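Local coordinates for TssK (Serratia sp. FS14, PDB 5Y0E), which is a baseplate component of the bacterial type VI secretion system that, as in its relatives, probably links the baseplate to the membrane complex, at residues A[46-51]-A[60-65]; A[103-108]-A[121-126]; A[260-265]-A[296-301]. One frame throughout, in Å; residues are numbered along the deposited sequence.

Contact 1. Residues A[46-51]-A[60-65]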
loop_
_atom_site.group_PDB
_atom_site.type_symbol
_atom_site.label_atom_id
_atom_site.label_comp_id
_atom_site.label_asym_id
_atom_site.label_seq_id
_atom_site.Cartn_x
_atom_site.Cartn_y
_atom_site.Cartn_z
ATOM N N LEU A 46 -8.157 13.274 13.186
ATOM C CA LEU A 46 -9.064 12.349 12.541
ATOM C C LEU A 46 -10.213 13.070 11.889
ATOM O O LEU A 46 -10.683 12.660 10.837
ATOM C CB LEU A 46 -9.638 11.371 13.554
ATOM C CG LEU A 46 -8.685 10.317 14.025
ATOM C CD1 LEU A 46 -9.213 9.816 15.312
ATOM C CD2 LEU A 46 -8.647 9.234 12.984
ATOM N N THR A 47 -10.704 14.103 12.545
ATOM C CA THR A 47 -11.833 14.874 12.082
ATOM C C THR A 47 -11.576 16.330 12.417
ATOM O O THR A 47 -10.892 16.648 13.390
ATOM C CB THR A 47 -13.147 14.404 12.714
ATOM O OG1 THR A 47 -13.034 14.400 14.138
ATOM C CG2 THR A 47 -13.483 13.031 12.252
ATOM N N LEU A 48 -12.116 17.210 11.588
ATOM C CA LEU A 48 -11.889 18.642 11.738
ATOM C C LEU A 48 -13.028 19.339 11.028
ATOM O O LEU A 48 -13.191 19.166 9.823
ATOM C CB LEU A 48 -10.546 19.054 11.146
ATOM C CG LEU A 48 -10.089 20.474 11.368
ATOM C CD1 LEU A 48 -10.398 20.871 12.767
ATOM C CD2 LEU A 48 -8.631 20.553 11.167
ATOM N N ASP A 49 -13.830 20.096 11.766
ATOM C CA ASP A 49 -14.942 20.825 11.180
ATOM C C ASP A 49 -14.832 22.290 11.556
ATOM O O ASP A 49 -15.148 22.678 12.684
ATOM C CB ASP A 49 -16.283 20.264 11.620
ATOM C CG ASP A 49 -17.439 20.910 10.875
ATOM O OD1 ASP A 49 -17.206 21.563 9.839
ATOM O OD2 ASP A 49 -18.590 20.767 11.323
ATOM N N LEU A 50 -14.419 23.101 10.602
ATOM C CA LEU A 50 -14.328 24.528 10.829
ATOM C C LEU A 50 -15.689 25.178 10.614
ATOM O O LEU A 50 -16.424 24.826 9.691
ATOM C CB LEU A 50 -13.285 25.117 9.892
ATOM C CG LEU A 50 -12.700 26.446 10.283
ATOM C CD1 LEU A 50 -11.268 26.451 9.857
ATOM C CD2 LEU A 50 -13.477 27.539 9.590
ATOM N N ASP A 51 -16.036 26.118 11.479
ATOM C CA ASP A 51 -17.307 26.806 11.319
ATOM C C ASP A 51 -17.151 27.919 10.297
ATOM O O ASP A 51 -16.459 28.912 10.538
ATOM C CB ASP A 51 -17.819 27.368 12.634
ATOM C CG ASP A 51 -19.192 27.972 12.484
ATOM O OD1 ASP A 51 -20.053 27.352 11.819
ATOM O OD2 ASP A 51 -19.407 29.074 13.001
ATOM N N ILE A 60 -11.834 32.411 13.756
ATOM C CA ILE A 60 -11.631 30.994 13.494
ATOM C C ILE A 60 -12.318 30.203 14.595
ATOM O O ILE A 60 -11.983 30.345 15.772
ATOM C CB ILE A 60 -10.143 30.649 13.440
ATOM C CG1 ILE A 60 -9.467 31.402 12.303
ATOM C CG2 ILE A 60 -9.983 29.159 13.280
ATOM C CD1 ILE A 60 -10.166 31.205 11.015
ATOM N N ALA A 61 -13.261 29.362 14.218
ATOM C CA ALA A 61 -13.952 28.527 15.178
ATOM C C ALA A 61 -14.064 27.101 14.659
ATOM O O ALA A 61 -14.379 26.877 13.490
ATOM C CB ALA A 61 -15.330 29.091 15.477
ATOM N N LEU A 62 -13.839 26.139 15.542
ATOM C CA LEU A 62 -13.995 24.729 15.215
ATOM C C LEU A 62 -15.340 24.232 15.714
ATOM O O LEU A 62 -15.581 24.222 16.915
ATOM C CB LEU A 62 -12.879 23.908 15.837
ATOM C CG LEU A 62 -11.527 24.433 15.425
ATOM C CD1 LEU A 62 -10.437 23.602 16.029
ATOM C CD2 LEU A 62 -11.451 24.417 13.929
ATOM N N ASN A 63 -16.208 23.815 14.795
ATOM C CA ASN A 63 -17.426 23.115 15.195
ATOM C C ASN A 63 -17.104 21.862 16.008
ATOM O O ASN A 63 -17.704 21.615 17.054
ATOM C CB ASN A 63 -18.244 22.732 13.960
ATOM C CG ASN A 63 -19.100 23.859 13.441
ATOM O OD1 ASN A 63 -19.583 24.689 14.200
ATOM N ND2 ASN A 63 -19.314 23.879 12.135
ATOM N N ALA A 64 -16.155 21.061 15.534
ATOM C CA ALA A 64 -15.848 19.755 16.091
ATOM C C ALA A 64 -14.464 19.352 15.614
ATOM O O ALA A 64 -13.999 19.822 14.578
ATOM C CB ALA A 64 -16.880 18.716 15.663
ATOM N N ALA A 65 -13.817 18.474 16.370
ATOM C CA ALA A 65 -12.521 17.948 15.971
ATOM C C ALA A 65 -12.163 16.765 16.854
ATOM O O ALA A 65 -12.632 16.656 17.984
ATOM C CB ALA A 65 -11.436 19.017 16.068
#
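Asp-49 sends CG anti to its main-chain N (chi1 -173°), while Asn-63 turns CG back beside its own N (chi1 -82°), and these two torsions bring a carboxylate and an amide together on one face of the strand pair. The groups are not coplanar, their planes lying 60° apart. The link from Asn-63 ND2 to Asp-49 OD2 is a weak hydrogen bond, being both long, at 3.3 Å, and bent at the hydrogen. Backbone bonds give firmer evidence of pairing: Asp-49 N donates to Ala-64 O at 2.8 Å, and Asp-51 N makes a nearly straight bond of 2.7 Å to Ala-61 O. Between them Asp-49 O faces two donors, the N atoms of Asn-63 and Ala-64, both through weak bonds. Having two residues opposite one defines a classic beta bulge, and it shifts the antiparallel register by one, so that Leu-50 pairs with Leu-62. The other face is apolar. There Leu-48 CD1 reaches Leu-62 CD2 at 3.9 Å and Ala-65 CB at the same separation. Asp-51 packs CB against Asn-63 OD1 (3.6 Å), and its OD2 is hydrogen-bonded to Thr-53 OG1 and Leu-54 N in the following loop. Within this chain, strand 44-50 is an outer strand of a three-stranded antiparallel sheet; strand 62-68 runs in the middle and pairs on its far side with 74-78, where Phe-77 packs on Leu-62 and Ala-65, while Leu-182 of strand 180-182 touches Leu-50.

Contact 2. Residues A[103-108]-A[121-126]; sequences PTYRAG and LARYLA
The Tyr-105 ring receives Arg-123 at its edge: the aliphatic CD lies near the ring plane, and the ring and guanidinium planes stand 72° apart, so the contact is aliphatic packing and not a stack on the ring face. Thr-104 CA borders the rim of the guanidinium, while Pro-103 O and Tyr-105 N come in at a slant. Arg-123 CD sits 3.7 Å from Tyr-105 CB and about as far from Tyr-105 CA, so the arginine stem packs against the base of the tyrosine more than against the ring itself. A bend in the arginine chain at chi3 (66°) folds its head back toward the other segment. There NH1 donates to Pro-103 O over 3.2 Å; the donor is in the carbonyl plane, but the oxygen lies 28° out of the guanidinium plane and the N-H points at it imperfectly. This bond shares NH1 with a salt bridge to Asp-71, while NH2 is hydrogen-bonded to Thr-73 OG1, so several partners fix the rotation of the head and the nearby carboxylate probably balances its charge. Tyr-105 OH has its own partner in Asn-25. Next to the polar link, the Pro-103 ring rests on backbone: CB is 3.6 Å from Leu-121 O and CG 3.7 Å from Ala-122 O, with Leu-121 CB 4.3 Å from Pro-103 CB. Pro-103 ends strand 96-103, and segment 121-126 leads into strand 124-131. In the mixed sheet strand 142-155 separates these two, which do not pair with each other. The loop leaving strand 96-103 packs instead on the chain entering strand 124-131, and an arginine-to-carbonyl bond bridges them.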
loop_
_atom_site.group_PDB
_atom_site.type_symbol
_atom_site.label_atom_id
_atom_site.label_comp_id
_atom_site.label_asym_id
_atom_site.label_seq_id
_atom_site.Cartn_x
_atom_site.Cartn_y
_atom_site.Cartn_z
ATOM N N PRO A 103 -1.114 22.992 26.317
ATOM C CA PRO A 103 0.100 23.146 27.089
ATOM C C PRO A 103 0.695 21.814 27.402
ATOM O O PRO A 103 -0.006 20.857 27.538
ATOM C CB PRO A 103 -0.395 23.770 28.369
ATOM C CG PRO A 103 -1.655 24.410 28.005
ATOM C CD PRO A 103 -2.277 23.501 27.029
ATOM N N THR A 104 2.002 21.766 27.496
ATOM C CA THR A 104 2.683 20.532 27.818
ATOM C C THR A 104 2.607 20.274 29.318
ATOM O O THR A 104 2.599 21.204 30.124
ATOM C CB THR A 104 4.136 20.607 27.379
ATOM O OG1 THR A 104 4.808 21.554 28.195
ATOM C CG2 THR A 104 4.230 21.068 25.940
ATOM N N TYR A 105 2.540 18.996 29.688
ATOM C CA TYR A 105 2.565 18.638 31.098
ATOM C C TYR A 105 3.933 18.924 31.688
ATOM O O TYR A 105 4.949 18.455 31.173
ATOM C CB TYR A 105 2.226 17.163 31.305
ATOM C CG TYR A 105 2.228 16.792 32.769
ATOM C CD1 TYR A 105 3.402 16.444 33.420
ATOM C CD2 TYR A 105 1.065 16.834 33.514
ATOM C CE1 TYR A 105 3.412 16.146 34.750
ATOM C CE2 TYR A 105 1.072 16.534 34.844
ATOM C CZ TYR A 105 2.247 16.190 35.454
ATOM O OH TYR A 105 2.266 15.878 36.789
ATOM N N ARG A 106 3.965 19.661 32.789
ATOM C CA ARG A 106 5.202 19.848 33.535
ATOM C C ARG A 106 4.914 19.708 35.017
ATOM O O ARG A 106 3.951 20.288 35.528
ATOM C CB ARG A 106 5.853 21.203 33.264
ATOM C CG ARG A 106 7.280 21.294 33.798
ATOM C CD ARG A 106 8.264 20.804 32.758
ATOM N NE ARG A 106 8.075 21.553 31.525
ATOM C CZ ARG A 106 8.800 22.611 31.174
ATOM N NH1 ARG A 106 9.786 23.039 31.954
ATOM N NH2 ARG A 106 8.549 23.241 30.034
ATOM N N ALA A 107 5.753 18.938 35.704
ATOM C CA ALA A 107 5.531 18.695 37.121
ATOM C C ALA A 107 5.723 19.950 37.953
ATOM O O ALA A 107 5.123 20.062 39.026
ATOM C CB ALA A 107 6.454 17.583 37.615
ATOM N N GLY A 108 6.524 20.899 37.475
ATOM C CA GLY A 108 6.738 22.163 38.157
ATOM C C GLY A 108 5.585 23.147 38.100
ATOM O O GLY A 108 5.689 24.234 38.674
ATOM N N LEU A 121 -0.651 27.786 32.035
ATOM C CA LEU A 121 -0.312 26.543 31.400
ATOM C C LEU A 121 -0.855 25.268 31.984
ATOM O O LEU A 121 -0.199 24.257 31.963
ATOM C CB LEU A 121 1.187 26.451 31.310
ATOM C CG LEU A 121 1.676 27.745 30.706
ATOM C CD1 LEU A 121 3.162 27.856 30.910
ATOM C CD2 LEU A 121 1.338 27.744 29.238
ATOM N N ALA A 122 -2.063 25.315 32.490
ATOM C CA ALA A 122 -2.684 24.142 33.028
ATOM C C ALA A 122 -3.336 23.377 31.910
ATOM O O ALA A 122 -3.848 23.948 30.998
ATOM C CB ALA A 122 -3.700 24.527 34.068
ATOM N N ARG A 123 -3.326 22.069 31.994
ATOM C CA ARG A 123 -3.913 21.274 30.960
ATOM C C ARG A 123 -5.392 21.094 31.149
ATOM O O ARG A 123 -6.103 20.851 30.215
ATOM C CB ARG A 123 -3.231 19.923 30.893
ATOM C CG ARG A 123 -1.898 19.963 30.197
ATOM C CD ARG A 123 -1.042 18.755 30.463
ATOM N NE ARG A 123 -1.629 17.568 29.903
ATOM C CZ ARG A 123 -1.355 17.090 28.705
ATOM N NH1 ARG A 123 -0.501 17.694 27.931
ATOM N NH2 ARG A 123 -1.935 15.996 28.289
ATOM N N TYR A 124 -5.865 21.247 32.363
ATOM C CA TYR A 124 -7.263 21.036 32.599
ATOM C C TYR A 124 -7.972 22.134 33.337
ATOM O O TYR A 124 -7.389 22.847 34.106
ATOM C CB TYR A 124 -7.447 19.742 33.368
ATOM C CG TYR A 124 -7.090 18.509 32.597
ATOM C CD1 TYR A 124 -8.019 17.876 31.835
ATOM C CD2 TYR A 124 -5.826 17.986 32.645
ATOM C CE1 TYR A 124 -7.708 16.759 31.130
ATOM C CE2 TYR A 124 -5.503 16.867 31.941
ATOM C CZ TYR A 124 -6.456 16.257 31.187
ATOM O OH TYR A 124 -6.154 15.142 30.480
ATOM N N LEU A 125 -9.258 22.255 33.066
ATOM C CA LEU A 125 -10.109 23.199 33.738
ATOM C C LEU A 125 -11.170 22.364 34.388
ATOM O O LEU A 125 -11.877 21.655 33.726
ATOM C CB LEU A 125 -10.751 24.145 32.769
ATOM C CG LEU A 125 -11.717 25.069 33.468
ATOM C CD1 LEU A 125 -10.954 26.072 34.289
ATOM C CD2 LEU A 125 -12.607 25.744 32.460
ATOM N N ALA A 126 -11.305 22.487 35.690
ATOM C CA ALA A 126 -12.241 21.665 36.438
ATOM C C ALA A 126 -13.649 22.226 36.339
ATOM O O ALA A 126 -13.851 23.438 36.374
ATOM C CB ALA A 126 -11.817 21.572 37.898
#

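Contact 3. Residues A[260-265]-A[296-301]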
loop_
_atom_site.group_PDB
_atom_site.type_symbol
_atom_site.label_atom_id
_atom_site.label_comp_id
_atom_site.label_asym_id
_atom_site.label_seq_id
_atom_site.Cartn_x
_atom_site.Cartn_y
_atom_site.Cartn_z
ATOM N N GLU A 260 0.696 8.749 5.533
ATOM C CA GLU A 260 2.035 8.283 5.270
ATOM C C GLU A 260 2.006 7.009 4.466
ATOM O O GLU A 260 2.868 6.785 3.618
ATOM C CB GLU A 260 2.780 8.097 6.572
ATOM C CG GLU A 260 4.157 7.542 6.387
ATOM C CD GLU A 260 4.202 6.007 6.422
ATOM O OE1 GLU A 260 3.372 5.370 7.108
ATOM O OE2 GLU A 260 5.070 5.442 5.759
ATOM N N ARG A 261 1.007 6.183 4.685
ATOM C CA ARG A 261 0.926 4.965 3.923
ATOM C C ARG A 261 0.605 5.269 2.471
ATOM O O ARG A 261 1.208 4.705 1.556
ATOM C CB ARG A 261 -0.109 4.056 4.577
ATOM C CG ARG A 261 -0.270 2.726 3.951
ATOM C CD ARG A 261 -1.435 2.007 4.560
ATOM N NE ARG A 261 -1.638 0.721 3.924
ATOM C CZ ARG A 261 -2.770 0.053 3.960
ATOM N NH1 ARG A 261 -3.790 0.544 4.613
ATOM N NH2 ARG A 261 -2.875 -1.097 3.335
ATOM N N LEU A 262 -0.307 6.193 2.244
ATOM C CA LEU A 262 -0.644 6.558 0.882
ATOM C C LEU A 262 0.535 7.199 0.165
ATOM O O LEU A 262 0.743 6.971 -1.029
ATOM C CB LEU A 262 -1.826 7.494 0.903
ATOM C CG LEU A 262 -2.339 7.920 -0.452
ATOM C CD1 LEU A 262 -3.034 6.798 -1.172
ATOM C CD2 LEU A 262 -3.265 9.046 -0.206
ATOM N N PHE A 263 1.307 8.004 0.879
ATOM C CA PHE A 263 2.417 8.699 0.269
ATOM C C PHE A 263 3.467 7.713 -0.201
ATOM O O PHE A 263 3.960 7.803 -1.329
ATOM C CB PHE A 263 2.993 9.687 1.271
ATOM C CG PHE A 263 4.054 10.557 0.721
ATOM C CD1 PHE A 263 5.362 10.118 0.652
ATOM C CD2 PHE A 263 3.758 11.841 0.294
ATOM C CE1 PHE A 263 6.356 10.931 0.142
ATOM C CE2 PHE A 263 4.747 12.662 -0.205
ATOM C CZ PHE A 263 6.039 12.206 -0.283
ATOM N N ALA A 264 3.823 6.765 0.663
ATOM C CA ALA A 264 4.841 5.790 0.313
ATOM C C ALA A 264 4.474 5.022 -0.947
ATOM O O ALA A 264 5.339 4.702 -1.758
ATOM C CB ALA A 264 5.050 4.839 1.478
ATOM N N ASP A 265 3.202 4.723 -1.137
ATOM C CA ASP A 265 2.826 4.058 -2.369
ATOM C C ASP A 265 2.992 4.985 -3.568
ATOM O O ASP A 265 3.488 4.572 -4.612
ATOM C CB ASP A 265 1.389 3.543 -2.275
ATOM C CG ASP A 265 1.257 2.273 -1.462
ATOM O OD1 ASP A 265 2.262 1.669 -1.051
ATOM O OD2 ASP A 265 0.119 1.852 -1.238
ATOM N N LEU A 296 2.455 20.510 0.654
ATOM C CA LEU A 296 3.720 20.619 -0.048
ATOM C C LEU A 296 4.156 19.284 -0.623
ATOM O O LEU A 296 4.356 19.156 -1.834
ATOM C CB LEU A 296 4.794 21.157 0.881
ATOM C CG LEU A 296 6.134 21.200 0.166
ATOM C CD1 LEU A 296 6.162 22.347 -0.809
ATOM C CD2 LEU A 296 7.278 21.289 1.133
ATOM N N CYS A 297 4.321 18.273 0.237
ATOM C CA CYS A 297 4.929 17.028 -0.210
ATOM C C CYS A 297 3.989 16.249 -1.113
ATOM O O CYS A 297 4.430 15.676 -2.106
ATOM C CB CYS A 297 5.399 16.176 0.979
ATOM S SG CYS A 297 4.192 15.508 2.133
ATOM N N PHE A 298 2.694 16.245 -0.825
ATOM C CA PHE A 298 1.784 15.641 -1.786
ATOM C C PHE A 298 1.714 16.459 -3.059
ATOM O O PHE A 298 1.550 15.906 -4.152
ATOM C CB PHE A 298 0.384 15.473 -1.197
ATOM C CG PHE A 298 0.171 14.155 -0.527
ATOM C CD1 PHE A 298 -0.279 13.065 -1.245
ATOM C CD2 PHE A 298 0.441 14.003 0.812
ATOM C CE1 PHE A 298 -0.451 11.844 -0.634
ATOM C CE2 PHE A 298 0.272 12.796 1.430
ATOM C CZ PHE A 298 -0.173 11.707 0.715
ATOM N N GLY A 299 1.833 17.775 -2.935
ATOM C CA GLY A 299 1.791 18.612 -4.112
ATOM C C GLY A 299 2.860 18.236 -5.105
ATOM O O GLY A 299 2.598 18.124 -6.291
ATOM N N LYS A 300 4.063 17.988 -4.624
ATOM C CA LYS A 300 5.125 17.605 -5.528
ATOM C C LYS A 300 4.851 16.252 -6.140
ATOM O O LYS A 300 5.125 16.036 -7.318
ATOM C CB LYS A 300 6.458 17.602 -4.792
ATOM C CG LYS A 300 6.614 18.783 -3.924
ATOM C CD LYS A 300 7.998 19.364 -3.977
ATOM C CE LYS A 300 8.981 18.555 -3.182
ATOM N NZ LYS A 300 10.021 19.454 -2.605
ATOM N N LEU A 301 4.297 15.335 -5.358
ATOM C CA LEU A 301 4.027 13.996 -5.857
ATOM C C LEU A 301 2.926 14.012 -6.908
ATOM O O LEU A 301 3.053 13.379 -7.960
ATOM C CB LEU A 301 3.664 13.090 -4.680
ATOM C CG LEU A 301 4.154 11.647 -4.632
ATOM C CD1 LEU A 301 5.626 11.619 -4.949
ATOM C CD2 LEU A 301 3.915 11.054 -3.258
#
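Segments 260-265 and 296-301, parts of helices 259-273 and 294-309, run in nearly the same direction, their N-to-C vectors only 28° apart, with the segment axes 11.1 Å from each other at closest approach. The nearest CA atoms, those of Phe-263 and Phe-298, are 7.3 Å apart, and no hydrogen bond joins the segments, so side chains fill the interval. Phe-263 spans most of it. With CG anti to the main-chain N, its ring extends toward the second helix and presents an edge to the face of Phe-298. The T-shaped geometry is explicit: centroids 5.3 Å apart, planes at 83°. Along that edge the nearest atom is CD2, 3.8 Å from Phe-298 CE2 and displaced toward the rim of the Phe-298 ring. Both helices belong to the bundle of the middle region, with helices 197-222 and 229-253, consistent with the helical middle domain of TssK; Ala-251 of helix 229-253 meets Leu-262. One face of the Phe-263 ring is covered by Leu-301, whose CD2 lies 3.7 Å from the ring centroid and 17° off the normal, a CH-pi contact. Cys-297 adds an oblique sulfur-aromatic contact, SG being 3.7 Å from Phe-263 CE2, and its carbonyl oxygen approaches the same carbon at the ring edge. Leu-262 CD2 touches Phe-298 CE1 at 4.0 Å, the two side chains crossing at about a right angle. Tyr-289 makes a second edge-to-face pair with Phe-263, and Trp-266, Leu-267 and Ala-270 continue the packing round Leu-301. Glu-260 and Arg-261 reach other subunits: Glu-260 forms a salt bridge with Arg-261 of the third subunit, and Arg-261 one with Glu-260 of the second subunit.

How the contacts relate
The three contacts follow one another along the chain without interleaving, each closing before the next opens. Contacts 1 and 2 belong to the beta-rich N-terminal part but to different sheets, the three-stranded antiparallel sheet and the mixed sheet; their centres are 23 Å apart and their nearest atoms about 14 Å. Strand 180-182 of the mixed sheet touches contact 1, linking the two sheets. Contact 3 lies in the helical region that follows. No two touch; contact 1 is nearer to contact 3 (nearest atoms about 12 Å) than contact 2 is (about 23 Å). The segments of all three also include residues that touch other subunits of the three-chain assembly.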